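Local coordinates for protein transcriptional regulator (Streptococcus pneumoniae, PDB 2GNP) that probably regulates transcription in response to a sugar or sugar phosphate, which its Rossmann-like putative sugar-binding domain would sense, at residues A[11-16]-A[25-30]; A[17-22]-A[258-263]; A[61-66]-A[103-108]; A[86-91]-A[116-121]. One frame throughout, in Å; residues are numbered along the deposited sequence.

Contact 1: A[11-16]-A[25-30]; sequences KLENYV and LEIIPN
Leu25 meets helix 11-16 with one methyl. Its CD2 lies 3.6 Å from Val16 CG1, and the two side chains cross at about a right angle. The same methyl also rests near the backbone O of Glu13. Leu25 O takes part through water: one molecule donates to it and to Glu13 OE1, bridging strand and helix. Glu26 turns its side chain from the helix, its OE1 is hydrogen-bonded to His248 NE2, and its CA lies 3.6 Å from Glu13 OE2. At Ile27 the backbone N donates to Glu13 OE2 at 3.0 Å, nearly straight at 168°. The oxygen is met on its anti side, 27° out of the carboxylate plane. The Glu13 chain runs extended beyond CG (chi2 -175°), which lets it span the gap. One carboxylate thus grips two successive peptide units of the strand, one directly and one through water. The side chain of Ile27 slides past that of Glu13 in the opposite direction, with CD1 3.7 Å from Glu13 CG. The same CD1 also touches Leu12 CG at 3.8 Å. Strand 24-28 also pairs in parallel with strand 248-252. A helix laid against parallel strands in this way is characteristic of a Rossmann-like alpha/beta domain.

Contact 2: A[17-22]-A[258-263]; sequences KEKYSL and KVLEED
The ring of Tyr20 has the CG of its neighbour Lys19 over the centre of one face, 3.9 Å above the plane. At its edge, near the plane, lie Leu260 CD2 and Asp263 OD1. Val259 CG1 comes in obliquely, close to the hydroxyl. This is helix-to-helix packing on the alpha/beta domain: the C-terminal end of helix 5-20 meets helix 253-264, joining the two ends of the chain. Ring and carboxylate planes are 24° apart, so the two flat groups are only modestly tilted against each other. Tyr20 and Asp263 reach out from opposite directions and meet through a hydrogen bond. Asp263 has CG anti to its own N (chi1 -160°), which carries the carboxylate across to the tyrosine. Its other oxygen, OD2, forms a salt bridge with Arg242, so both oxygens are held and the group is probably kept as an anion. Lys19, exposed, lies along the outside of the contact, with its CD 3.7 Å from Leu260 CD2. Its chain is extended up to the last torsion, where it bends. Lys19 NZ stays 4.3 Å from Asp263 OD1, beyond a salt bridge. The Tyr20 OH donates its proton to Asp263 OD1 over 2.6 Å, on the anti side of that oxygen and 27° out of the carboxylate plane.

Contact 3: A[61-66]-A[103-108]; sequences IGFSWG and NTLIYE
Leu105 makes the tight part of this buried contact. Its CD1 methyl presses on the backbone where strand 60-63 gives way to a loop, 3.4 Å from Ser64 O and 4.1 Å from Trp65 CA. CG stands anti to the carbonyl carbon (chi1 -62°), and this sends the branch toward the loop. Ser64 O is buried against the methyl and has no polar partner in the model. Beside it the fit is looser. Phe63 CD2 stays 4.1 Å from Leu105 CB, and the two side chains cross at about a right angle. Phe63 CB and Ile106 CG1 are 4.4 Å apart. Toward solvent, Trp65 is partly exposed, and its indole leads away from the helix to pack on Ile96 and Cys192. Gly66 follows as the N-cap of helix 67-75, with backbone angles that call for glycine. Helix 102-113 covers the end of strand 60-63, with Leu69 of helix 67-75 touching both Phe63 and Leu105. Ile106 reaches on to Phe86 and Pro88 of strand 85-88.

Contact 4: A[86-91]-A[116-121]; sequences FYPLAG and ECTFMN
Phe86 and Cys117 pair in a parallel beta bridge, their CA atoms 5.0 Å apart. Two hydrogen bonds hold it: Phe86 N donates to Glu116 O at 2.9 Å, and Thr118 N donates to Phe86 O at 3.0 Å. Both are nearly straight. The side chains of Phe86 and Cys117 fall on the same face of the sheet. Thr118 turns to Tyr87, with OG1 3.5 Å from ring atom CE2, and the two side chains cross obliquely. Beyond the bridge, Pro88 has no N-H to offer, and ring packing takes over from pairing. Its CD sits 3.1 Å from Thr118 O, a close approach. Its CB lies 3.7 Å from CB of Met120, a selenomethionine. Met120 starts with CG anti to its backbone N (chi1 174°), then bends at the next two torsions (chi2 61°, chi3 67°). The bends curl the chain back, bringing CE to 4.0 Å from Pro88 CG, while Met120 CG passes 4.0 Å from Gly91 CA. The two segments belong to a beta-alpha-beta unit, with helix 102-113 as the crossover. That helix meets Phe86 through Met109 and Cys117 through Ile106 and Ser110. Leu144 of helix 142-147 packs on Pro88, Thr118 and Met120, and strand 60-63 lies on the other side of strand 85-88.

In the fold
Contacts 1 and 2 share helix 5-20 and lie with their centres 10 Å apart. Leu260 of contact 2 packs on Leu12, Tyr15 and Val16 of contact 1. Bound PEG, probably from the crystallisation liquor, lies about 4 Å from the side chain of Leu12 and likewise of Leu260. Contacts 3 and 4 form a second pair, with centres 7 Å apart. They are joined by probable hydrogen bonds from Leu89 N to Phe63 O (2.8 Å) and from Met120 N to Asn103 OD1 (2.9 Å). The centres of contacts 1 and 4 are 31 Å apart, on opposite sides of the chain's centre. Contacts 1, 3 and 4 all reach the same mixed sheet.

Contact 1: A[11-16]-A[25-30]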
loop_
_atom_site.group_PDB
_atom_site.type_symbol
_atom_site.label_atom_id
_atom_site.label_comp_id
_atom_site.label_asym_id
_atom_site.label_seq_id
_atom_site.Cartn_x
_atom_site.Cartn_y
_atom_site.Cartn_z
ATOM N N LYS A 11 -17.001 16.685 -8.288
ATOM C CA LYS A 11 -16.485 17.937 -7.723
ATOM C C LYS A 11 -15.571 17.649 -6.515
ATOM O O LYS A 11 -14.448 18.191 -6.449
ATOM C CB LYS A 11 -17.631 18.903 -7.355
ATOM C CG LYS A 11 -17.242 20.129 -6.440
ATOM C CD LYS A 11 -18.121 21.433 -6.628
ATOM C CE LYS A 11 -19.596 21.291 -6.224
ATOM N NZ LYS A 11 -20.228 22.670 -6.146
ATOM N N LEU A 12 -16.031 16.782 -5.604
ATOM C CA LEU A 12 -15.261 16.471 -4.401
ATOM C C LEU A 12 -13.956 15.781 -4.804
ATOM O O LEU A 12 -12.903 16.133 -4.277
ATOM C CB LEU A 12 -16.033 15.578 -3.418
ATOM C CG LEU A 12 -15.344 15.096 -2.134
ATOM C CD1 LEU A 12 -14.877 16.287 -1.221
ATOM C CD2 LEU A 12 -16.309 14.093 -1.378
ATOM N N GLU A 13 -14.043 14.805 -5.713
ATOM C CA GLU A 13 -12.843 14.120 -6.237
ATOM C C GLU A 13 -11.828 15.148 -6.768
ATOM O O GLU A 13 -10.619 15.102 -6.428
ATOM C CB GLU A 13 -13.209 13.088 -7.314
ATOM C CG GLU A 13 -14.026 11.889 -6.736
ATOM C CD GLU A 13 -14.287 10.783 -7.785
ATOM O OE1 GLU A 13 -14.178 11.087 -8.986
ATOM O OE2 GLU A 13 -14.597 9.621 -7.395
ATOM N N ASN A 14 -12.296 16.093 -7.588
ATOM C CA ASN A 14 -11.388 17.064 -8.236
ATOM C C ASN A 14 -10.792 18.012 -7.216
ATOM O O ASN A 14 -9.613 18.382 -7.311
ATOM C CB ASN A 14 -12.121 17.866 -9.329
ATOM C CG ASN A 14 -12.436 17.008 -10.551
ATOM O OD1 ASN A 14 -11.741 16.022 -10.821
ATOM N ND2 ASN A 14 -13.509 17.350 -11.276
ATOM N N TYR A 15 -11.610 18.395 -6.251
ATOM C CA TYR A 15 -11.184 19.200 -5.121
ATOM C C TYR A 15 -10.011 18.566 -4.356
ATOM O O TYR A 15 -8.972 19.229 -4.097
ATOM C CB TYR A 15 -12.362 19.475 -4.182
ATOM C CG TYR A 15 -12.003 20.205 -2.935
ATOM C CD1 TYR A 15 -11.765 19.500 -1.727
ATOM C CD2 TYR A 15 -11.947 21.610 -2.915
ATOM C CE1 TYR A 15 -11.458 20.161 -0.551
ATOM C CE2 TYR A 15 -11.662 22.280 -1.738
ATOM C CZ TYR A 15 -11.406 21.557 -0.562
ATOM O OH TYR A 15 -11.113 22.199 0.616
ATOM N N VAL A 16 -10.143 17.273 -4.054
ATOM C CA VAL A 16 -9.141 16.578 -3.254
ATOM C C VAL A 16 -7.911 16.342 -4.153
ATOM O O VAL A 16 -6.765 16.478 -3.705
ATOM C CB VAL A 16 -9.715 15.210 -2.723
ATOM C CG1 VAL A 16 -8.560 14.303 -2.136
ATOM C CG2 VAL A 16 -10.843 15.416 -1.726
ATOM N N LEU A 25 -8.066 9.491 -8.371
ATOM C CA LEU A 25 -8.841 9.279 -7.131
ATOM C C LEU A 25 -10.264 8.775 -7.389
ATOM O O LEU A 25 -10.939 9.348 -8.233
ATOM C CB LEU A 25 -8.994 10.607 -6.387
ATOM C CG LEU A 25 -9.827 10.616 -5.130
ATOM C CD1 LEU A 25 -9.319 9.707 -4.034
ATOM C CD2 LEU A 25 -9.887 12.049 -4.610
ATOM N N GLU A 26 -10.638 7.687 -6.726
ATOM C CA GLU A 26 -12.040 7.243 -6.702
ATOM C C GLU A 26 -12.505 7.280 -5.279
ATOM O O GLU A 26 -11.852 6.697 -4.393
ATOM C CB GLU A 26 -12.251 5.832 -7.287
ATOM C CG GLU A 26 -12.128 5.729 -8.838
ATOM C CD GLU A 26 -10.680 5.722 -9.345
ATOM O OE1 GLU A 26 -9.797 5.238 -8.606
ATOM O OE2 GLU A 26 -10.452 6.153 -10.505
ATOM N N ILE A 27 -13.633 7.971 -5.029
ATOM C CA ILE A 27 -14.234 8.022 -3.694
ATOM C C ILE A 27 -15.537 7.209 -3.775
ATOM O O ILE A 27 -16.475 7.604 -4.488
ATOM C CB ILE A 27 -14.558 9.501 -3.226
ATOM C CG1 ILE A 27 -13.276 10.365 -3.169
ATOM C CG2 ILE A 27 -15.238 9.482 -1.897
ATOM C CD1 ILE A 27 -13.590 11.845 -3.083
ATOM N N ILE A 28 -15.565 6.092 -3.056
ATOM C CA ILE A 28 -16.789 5.278 -2.920
ATOM C C ILE A 28 -17.746 5.886 -1.905
ATOM O O ILE A 28 -17.367 6.124 -0.764
ATOM C CB ILE A 28 -16.467 3.797 -2.530
ATOM C CG1 ILE A 28 -15.803 3.053 -3.692
ATOM C CG2 ILE A 28 -17.752 2.996 -2.163
ATOM C CD1 ILE A 28 -14.496 3.449 -3.966
ATOM N N PRO A 29 -19.031 6.070 -2.294
ATOM C CA PRO A 29 -20.002 6.620 -1.363
ATOM C C PRO A 29 -20.343 5.619 -0.269
ATOM O O PRO A 29 -20.276 4.393 -0.516
ATOM C CB PRO A 29 -21.226 6.865 -2.248
ATOM C CG PRO A 29 -21.129 5.845 -3.333
ATOM C CD PRO A 29 -19.617 5.778 -3.617
ATOM N N ASN A 30 -20.674 6.123 0.918
ATOM C CA ASN A 30 -21.129 5.251 1.980
ATOM C C ASN A 30 -22.667 5.326 1.955
ATOM O O ASN A 30 -23.208 6.434 1.815
ATOM C CB ASN A 30 -20.602 5.717 3.334
ATOM C CG ASN A 30 -19.074 5.626 3.432
ATOM O OD1 ASN A 30 -18.356 6.554 3.044
ATOM N ND2 ASN A 30 -18.588 4.490 3.900
HETATM O O HOH W 1 -11.623 11.622 -9.979
#

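Contact 2: A[17-22]-A[258-263]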
loop_
_atom_site.group_PDB
_atom_site.type_symbol
_atom_site.label_atom_id
_atom_site.label_comp_id
_atom_site.label_asym_id
_atom_site.label_seq_id
_atom_site.Cartn_x
_atom_site.Cartn_y
_atom_site.Cartn_z
ATOM N N LYS A 17 -8.102 15.976 -5.418
ATOM C CA LYS A 17 -6.943 15.813 -6.339
ATOM C C LYS A 17 -6.112 17.099 -6.444
ATOM O O LYS A 17 -4.888 17.055 -6.398
ATOM C CB LYS A 17 -7.344 15.345 -7.708
ATOM C CG LYS A 17 -7.753 13.906 -7.702
ATOM C CD LYS A 17 -8.015 13.446 -9.095
ATOM C CE LYS A 17 -9.275 14.031 -9.610
ATOM N NZ LYS A 17 -9.712 13.435 -10.945
ATOM N N GLU A 18 -6.775 18.230 -6.667
ATOM C CA GLU A 18 -6.038 19.496 -6.790
ATOM C C GLU A 18 -5.398 19.878 -5.427
ATOM O O GLU A 18 -4.247 20.391 -5.381
ATOM C CB GLU A 18 -6.989 20.563 -7.317
ATOM C CG GLU A 18 -6.288 21.804 -7.872
ATOM C CD GLU A 18 -5.792 22.712 -6.759
ATOM O OE1 GLU A 18 -4.769 23.397 -7.017
ATOM O OE2 GLU A 18 -6.409 22.727 -5.634
ATOM N N LYS A 19 -6.084 19.578 -4.335
ATOM C CA LYS A 19 -5.596 19.970 -2.991
ATOM C C LYS A 19 -4.244 19.309 -2.686
ATOM O O LYS A 19 -3.337 19.950 -2.147
ATOM C CB LYS A 19 -6.630 19.723 -1.882
ATOM C CG LYS A 19 -6.188 20.189 -0.477
ATOM C CD LYS A 19 -7.260 19.933 0.557
ATOM C CE LYS A 19 -6.949 20.474 1.944
ATOM N NZ LYS A 19 -7.044 21.992 1.937
ATOM N N TYR A 20 -4.143 18.018 -2.995
ATOM C CA TYR A 20 -2.957 17.233 -2.642
ATOM C C TYR A 20 -2.073 16.920 -3.804
ATOM O O TYR A 20 -1.037 16.262 -3.650
ATOM C CB TYR A 20 -3.367 15.944 -1.932
ATOM C CG TYR A 20 -4.106 16.236 -0.664
ATOM C CD1 TYR A 20 -5.495 16.065 -0.570
ATOM C CD2 TYR A 20 -3.422 16.736 0.448
ATOM C CE1 TYR A 20 -6.190 16.359 0.620
ATOM C CE2 TYR A 20 -4.074 17.012 1.634
ATOM C CZ TYR A 20 -5.471 16.840 1.745
ATOM O OH TYR A 20 -6.197 17.138 2.904
ATOM N N SER A 21 -2.452 17.388 -4.993
ATOM C CA SER A 21 -1.712 17.114 -6.211
ATOM C C SER A 21 -1.602 15.618 -6.510
ATOM O O SER A 21 -0.556 15.060 -6.915
ATOM C CB SER A 21 -0.387 17.873 -6.272
ATOM O OG SER A 21 0.448 17.363 -7.304
ATOM N N LEU A 22 -2.763 15.007 -6.329
ATOM C CA LEU A 22 -2.946 13.558 -6.450
ATOM C C LEU A 22 -3.464 13.342 -7.871
ATOM O O LEU A 22 -4.484 13.951 -8.276
ATOM C CB LEU A 22 -3.994 13.121 -5.403
ATOM C CG LEU A 22 -4.462 11.697 -5.555
ATOM C CD1 LEU A 22 -3.307 10.789 -5.074
ATOM C CD2 LEU A 22 -5.678 11.405 -4.698
ATOM N N LYS A 258 -13.084 12.957 6.652
ATOM C CA LYS A 258 -12.318 13.042 7.896
ATOM C C LYS A 258 -10.853 13.519 7.663
ATOM O O LYS A 258 -10.282 14.221 8.502
ATOM C CB LYS A 258 -12.363 11.729 8.648
ATOM C CG LYS A 258 -13.722 11.505 9.380
ATOM C CD LYS A 258 -13.800 10.178 10.076
ATOM C CE LYS A 258 -15.222 9.910 10.643
ATOM N NZ LYS A 258 -16.157 9.493 9.557
ATOM N N VAL A 259 -10.246 13.071 6.568
ATOM C CA VAL A 259 -8.905 13.499 6.157
ATOM C C VAL A 259 -8.917 15.026 5.999
ATOM O O VAL A 259 -8.030 15.717 6.504
ATOM C CB VAL A 259 -8.466 12.799 4.841
ATOM C CG1 VAL A 259 -7.262 13.504 4.177
ATOM C CG2 VAL A 259 -8.171 11.328 5.126
ATOM N N LEU A 260 -9.930 15.531 5.303
ATOM C CA LEU A 260 -10.056 16.970 5.068
ATOM C C LEU A 260 -10.209 17.761 6.375
ATOM O O LEU A 260 -9.519 18.786 6.594
ATOM C CB LEU A 260 -11.201 17.234 4.102
ATOM C CG LEU A 260 -10.917 16.844 2.637
ATOM C CD1 LEU A 260 -12.217 16.909 1.844
ATOM C CD2 LEU A 260 -9.823 17.687 1.981
ATOM N N GLU A 261 -11.058 17.236 7.248
ATOM C CA GLU A 261 -11.276 17.794 8.561
ATOM C C GLU A 261 -9.980 17.832 9.381
ATOM O O GLU A 261 -9.629 18.886 9.938
ATOM C CB GLU A 261 -12.317 16.999 9.321
ATOM C CG GLU A 261 -12.668 17.712 10.651
ATOM C CD GLU A 261 -13.674 16.946 11.490
ATOM O OE1 GLU A 261 -13.283 16.409 12.558
ATOM O OE2 GLU A 261 -14.853 16.877 11.072
ATOM N N GLU A 262 -9.288 16.704 9.460
ATOM C CA GLU A 262 -7.997 16.676 10.143
ATOM C C GLU A 262 -6.962 17.638 9.547
ATOM O O GLU A 262 -6.203 18.322 10.290
ATOM C CB GLU A 262 -7.449 15.256 10.187
ATOM C CG GLU A 262 -6.252 15.136 11.076
ATOM C CD GLU A 262 -6.014 13.728 11.500
ATOM O OE1 GLU A 262 -6.928 13.110 12.088
ATOM O OE2 GLU A 262 -4.902 13.233 11.240
ATOM N N ASP A 263 -6.903 17.699 8.219
ATOM C CA ASP A 263 -5.955 18.602 7.567
ATOM C C ASP A 263 -6.294 20.060 7.945
ATOM O O ASP A 263 -5.397 20.867 8.164
ATOM C CB ASP A 263 -6.002 18.436 6.055
ATOM C CG ASP A 263 -4.755 18.964 5.337
ATOM O OD1 ASP A 263 -4.809 18.979 4.091
ATOM O OD2 ASP A 263 -3.751 19.367 5.991
#

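Contact 3: A[61-66]-A[103-108]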
loop_
_atom_site.group_PDB
_atom_site.type_symbol
_atom_site.label_atom_id
_atom_site.label_comp_id
_atom_site.label_asym_id
_atom_site.label_seq_id
_atom_site.Cartn_x
_atom_site.Cartn_y
_atom_site.Cartn_z
ATOM N N ILE A 61 4.854 -5.094 -12.156
ATOM C CA ILE A 61 3.864 -4.673 -11.191
ATOM C C ILE A 61 4.290 -5.157 -9.800
ATOM O O ILE A 61 4.506 -6.362 -9.623
ATOM C CB ILE A 61 2.435 -5.208 -11.565
ATOM C CG1 ILE A 61 1.983 -4.711 -12.959
ATOM C CG2 ILE A 61 1.425 -4.853 -10.496
ATOM C CD1 ILE A 61 0.827 -5.529 -13.596
ATOM N N GLY A 62 4.406 -4.225 -8.852
ATOM C CA GLY A 62 4.744 -4.566 -7.427
ATOM C C GLY A 62 3.506 -4.627 -6.530
ATOM O O GLY A 62 2.613 -3.818 -6.677
ATOM N N PHE A 63 3.465 -5.592 -5.598
ATOM C CA PHE A 63 2.352 -5.655 -4.630
ATOM C C PHE A 63 2.925 -5.548 -3.228
ATOM O O PHE A 63 4.031 -6.087 -2.975
ATOM C CB PHE A 63 1.651 -7.013 -4.701
ATOM C CG PHE A 63 0.373 -6.958 -5.498
ATOM C CD1 PHE A 63 0.433 -6.681 -6.844
ATOM C CD2 PHE A 63 -0.878 -7.068 -4.881
ATOM C CE1 PHE A 63 -0.742 -6.584 -7.597
ATOM C CE2 PHE A 63 -2.084 -6.955 -5.631
ATOM C CZ PHE A 63 -1.992 -6.725 -6.984
ATOM N N SER A 64 2.162 -4.925 -2.321
ATOM C CA SER A 64 2.418 -5.101 -0.876
ATOM C C SER A 64 1.468 -6.218 -0.354
ATOM O O SER A 64 1.177 -7.224 -1.036
ATOM C CB SER A 64 2.321 -3.772 -0.102
ATOM O OG SER A 64 2.864 -3.885 1.180
ATOM N N TRP A 65 1.013 -6.056 0.887
ATOM C CA TRP A 65 0.437 -7.156 1.633
ATOM C C TRP A 65 -0.914 -6.666 2.189
ATOM O O TRP A 65 -1.220 -5.471 2.139
ATOM C CB TRP A 65 1.423 -7.581 2.777
ATOM C CG TRP A 65 1.639 -6.493 3.842
ATOM C CD1 TRP A 65 2.470 -5.409 3.799
ATOM C CD2 TRP A 65 0.947 -6.415 5.081
ATOM N NE1 TRP A 65 2.326 -4.648 4.948
ATOM C CE2 TRP A 65 1.399 -5.261 5.754
ATOM C CE3 TRP A 65 -0.009 -7.218 5.691
ATOM C CZ2 TRP A 65 0.917 -4.898 7.014
ATOM C CZ3 TRP A 65 -0.494 -6.865 6.945
ATOM C CH2 TRP A 65 -0.020 -5.722 7.599
ATOM N N GLY A 66 -1.733 -7.591 2.676
ATOM C CA GLY A 66 -2.939 -7.192 3.401
ATOM C C GLY A 66 -4.329 -7.419 2.891
ATOM O O GLY A 66 -4.561 -7.856 1.742
ATOM N N ASN A 103 3.299 -13.030 -1.061
ATOM C CA ASN A 103 3.583 -14.106 -2.035
ATOM C C ASN A 103 2.290 -14.779 -2.488
ATOM O O ASN A 103 2.183 -15.188 -3.654
ATOM C CB ASN A 103 4.513 -15.143 -1.435
ATOM C CG ASN A 103 5.913 -14.599 -1.238
ATOM O OD1 ASN A 103 6.331 -13.600 -1.854
ATOM N ND2 ASN A 103 6.670 -15.285 -0.370
ATOM N N THR A 104 1.325 -14.913 -1.581
ATOM C CA THR A 104 -0.013 -15.370 -1.960
ATOM C C THR A 104 -0.683 -14.472 -3.010
ATOM O O THR A 104 -1.271 -14.948 -3.991
ATOM C CB THR A 104 -0.970 -15.564 -0.774
ATOM O OG1 THR A 104 -0.410 -16.525 0.111
ATOM C CG2 THR A 104 -2.350 -16.090 -1.284
ATOM N N LEU A 105 -0.622 -13.172 -2.763
ATOM C CA LEU A 105 -1.242 -12.223 -3.689
ATOM C C LEU A 105 -0.556 -12.279 -5.019
ATOM O O LEU A 105 -1.200 -12.233 -6.050
ATOM C CB LEU A 105 -1.165 -10.800 -3.110
ATOM C CG LEU A 105 -1.905 -10.591 -1.788
ATOM C CD1 LEU A 105 -1.648 -9.186 -1.235
ATOM C CD2 LEU A 105 -3.415 -10.937 -1.936
ATOM N N ILE A 106 0.782 -12.237 -5.025
ATOM C CA ILE A 106 1.480 -12.363 -6.326
ATOM C C ILE A 106 1.061 -13.662 -7.080
ATOM O O ILE A 106 0.742 -13.618 -8.269
ATOM C CB ILE A 106 2.983 -12.380 -6.039
ATOM C CG1 ILE A 106 3.427 -10.967 -5.628
ATOM C CG2 ILE A 106 3.816 -12.885 -7.210
ATOM C CD1 ILE A 106 4.862 -10.938 -5.032
ATOM N N TYR A 107 1.049 -14.792 -6.393
ATOM C CA TYR A 107 0.599 -16.047 -7.039
ATOM C C TYR A 107 -0.817 -15.932 -7.645
ATOM O O TYR A 107 -1.048 -16.305 -8.844
ATOM C CB TYR A 107 0.650 -17.218 -6.039
ATOM C CG TYR A 107 0.190 -18.476 -6.743
ATOM C CD1 TYR A 107 0.903 -18.968 -7.835
ATOM C CD2 TYR A 107 -0.976 -19.135 -6.347
ATOM C CE1 TYR A 107 0.502 -20.115 -8.504
ATOM C CE2 TYR A 107 -1.403 -20.296 -7.008
ATOM C CZ TYR A 107 -0.667 -20.759 -8.094
ATOM O OH TYR A 107 -1.075 -21.896 -8.778
ATOM N N GLU A 108 -1.735 -15.377 -6.845
ATOM C CA GLU A 108 -3.139 -15.260 -7.307
ATOM C C GLU A 108 -3.228 -14.360 -8.535
ATOM O O GLU A 108 -3.999 -14.637 -9.487
ATOM C CB GLU A 108 -4.082 -14.841 -6.195
ATOM C CG GLU A 108 -4.160 -15.904 -5.097
ATOM C CD GLU A 108 -4.757 -17.256 -5.521
ATOM O OE1 GLU A 108 -5.319 -17.424 -6.641
ATOM O OE2 GLU A 108 -4.689 -18.182 -4.683
#

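Contact 4: A[86-91]-A[116-121]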
loop_
_atom_site.group_PDB
_atom_site.type_symbol
_atom_site.label_atom_id
_atom_site.label_comp_id
_atom_site.label_asym_id
_atom_site.label_seq_id
_atom_site.Cartn_x
_atom_site.Cartn_y
_atom_site.Cartn_z
ATOM N N PHE A 86 5.246 -9.878 -11.899
ATOM C CA PHE A 86 4.785 -9.419 -10.568
ATOM C C PHE A 86 5.949 -9.579 -9.583
ATOM O O PHE A 86 6.630 -10.599 -9.609
ATOM C CB PHE A 86 3.623 -10.343 -10.106
ATOM C CG PHE A 86 2.343 -10.086 -10.892
ATOM C CD1 PHE A 86 1.926 -10.972 -11.903
ATOM C CD2 PHE A 86 1.638 -8.901 -10.703
ATOM C CE1 PHE A 86 0.819 -10.642 -12.679
ATOM C CE2 PHE A 86 0.461 -8.614 -11.400
ATOM C CZ PHE A 86 0.057 -9.490 -12.396
ATOM N N TYR A 87 6.091 -8.591 -8.695
ATOM C CA TYR A 87 7.220 -8.491 -7.732
ATOM C C TYR A 87 6.607 -8.129 -6.370
ATOM O O TYR A 87 5.533 -7.532 -6.302
ATOM C CB TYR A 87 8.189 -7.370 -8.121
ATOM C CG TYR A 87 8.777 -7.567 -9.490
ATOM C CD1 TYR A 87 8.120 -7.022 -10.582
ATOM C CD2 TYR A 87 9.956 -8.296 -9.680
ATOM C CE1 TYR A 87 8.628 -7.206 -11.901
ATOM C CE2 TYR A 87 10.482 -8.475 -10.981
ATOM C CZ TYR A 87 9.771 -7.925 -12.065
ATOM O OH TYR A 87 10.268 -8.115 -13.346
ATOM N N PRO A 88 7.308 -8.501 -5.271
ATOM C CA PRO A 88 6.936 -8.033 -3.927
ATOM C C PRO A 88 7.580 -6.684 -3.675
ATOM O O PRO A 88 8.768 -6.484 -4.018
ATOM C CB PRO A 88 7.565 -9.109 -2.988
ATOM C CG PRO A 88 8.865 -9.600 -3.758
ATOM C CD PRO A 88 8.415 -9.453 -5.298
ATOM N N LEU A 89 6.810 -5.773 -3.088
ATOM C CA LEU A 89 7.333 -4.471 -2.647
ATOM C C LEU A 89 7.919 -4.595 -1.220
ATOM O O LEU A 89 8.792 -3.795 -0.817
ATOM C CB LEU A 89 6.267 -3.403 -2.640
ATOM C CG LEU A 89 5.729 -3.087 -4.066
ATOM C CD1 LEU A 89 4.466 -2.255 -3.819
ATOM C CD2 LEU A 89 6.807 -2.340 -4.905
ATOM N N ALA A 90 7.409 -5.542 -0.477
ATOM C CA ALA A 90 7.728 -5.715 0.926
ATOM C C ALA A 90 7.020 -6.997 1.382
ATOM O O ALA A 90 5.902 -7.298 0.907
ATOM C CB ALA A 90 7.216 -4.502 1.730
ATOM N N GLY A 91 7.660 -7.697 2.307
ATOM C CA GLY A 91 7.034 -8.858 2.939
ATOM C C GLY A 91 6.138 -8.257 4.018
ATOM O O GLY A 91 6.339 -7.120 4.473
ATOM N N GLU A 116 4.802 -13.773 -14.776
ATOM C CA GLU A 116 5.934 -14.419 -14.211
ATOM C C GLU A 116 6.125 -13.754 -12.846
ATOM O O GLU A 116 5.831 -12.567 -12.739
ATOM C CB GLU A 116 7.108 -14.200 -15.155
ATOM C CG GLU A 116 8.115 -15.295 -15.035
ATOM C CD GLU A 116 9.378 -15.121 -15.927
ATOM O OE1 GLU A 116 9.319 -14.480 -17.035
ATOM O OE2 GLU A 116 10.380 -15.681 -15.494
ATOM N N CYS A 117 6.577 -14.503 -11.828
ATOM C CA CYS A 117 6.518 -14.087 -10.394
ATOM C C CYS A 117 7.910 -14.117 -9.802
ATOM O O CYS A 117 8.639 -15.132 -9.994
ATOM C CB CYS A 117 5.733 -15.098 -9.547
ATOM S SG CYS A 117 4.000 -15.207 -10.053
ATOM N N THR A 118 8.220 -13.067 -9.027
ATOM C CA THR A 118 9.354 -13.041 -8.117
ATOM C C THR A 118 8.723 -12.972 -6.720
ATOM O O THR A 118 7.725 -12.247 -6.530
ATOM C CB THR A 118 10.169 -11.743 -8.392
ATOM O OG1 THR A 118 10.797 -11.763 -9.689
ATOM C CG2 THR A 118 11.243 -11.552 -7.354
ATOM N N PHE A 119 9.265 -13.757 -5.770
ATOM C CA PHE A 119 8.697 -13.872 -4.432
ATOM C C PHE A 119 9.643 -13.254 -3.421
ATOM O O PHE A 119 10.811 -13.093 -3.726
ATOM C CB PHE A 119 8.430 -15.333 -4.097
ATOM C CG PHE A 119 7.333 -15.913 -4.939
ATOM C CD1 PHE A 119 7.648 -16.800 -5.982
ATOM C CD2 PHE A 119 5.993 -15.547 -4.724
ATOM C CE1 PHE A 119 6.605 -17.336 -6.780
ATOM C CE2 PHE A 119 4.947 -16.091 -5.532
ATOM C CZ PHE A 119 5.294 -16.969 -6.558
HETATM N N MSE A 120 9.090 -12.871 -2.266
HETATM C CA MSE A 120 9.890 -12.335 -1.164
HETATM C C MSE A 120 10.293 -13.514 -0.253
HETATM O O MSE A 120 9.457 -14.198 0.300
HETATM C CB MSE A 120 9.131 -11.245 -0.390
HETATM C CG MSE A 120 9.851 -10.742 0.872
HETATM SE SE MSE A 120 11.575 -9.945 0.362
HETATM C CE MSE A 120 10.917 -8.412 -0.593
ATOM N N ASN A 121 11.603 -13.730 -0.147
ATOM C CA ASN A 121 12.184 -14.797 0.654
ATOM C C ASN A 121 12.643 -14.274 2.064
ATOM O O ASN A 121 12.513 -14.972 3.100
ATOM C CB ASN A 121 13.362 -15.400 -0.160
ATOM C CG ASN A 121 13.524 -16.930 0.011
ATOM O OD1 ASN A 121 12.594 -17.633 0.434
ATOM N ND2 ASN A 121 14.727 -17.458 -0.367
#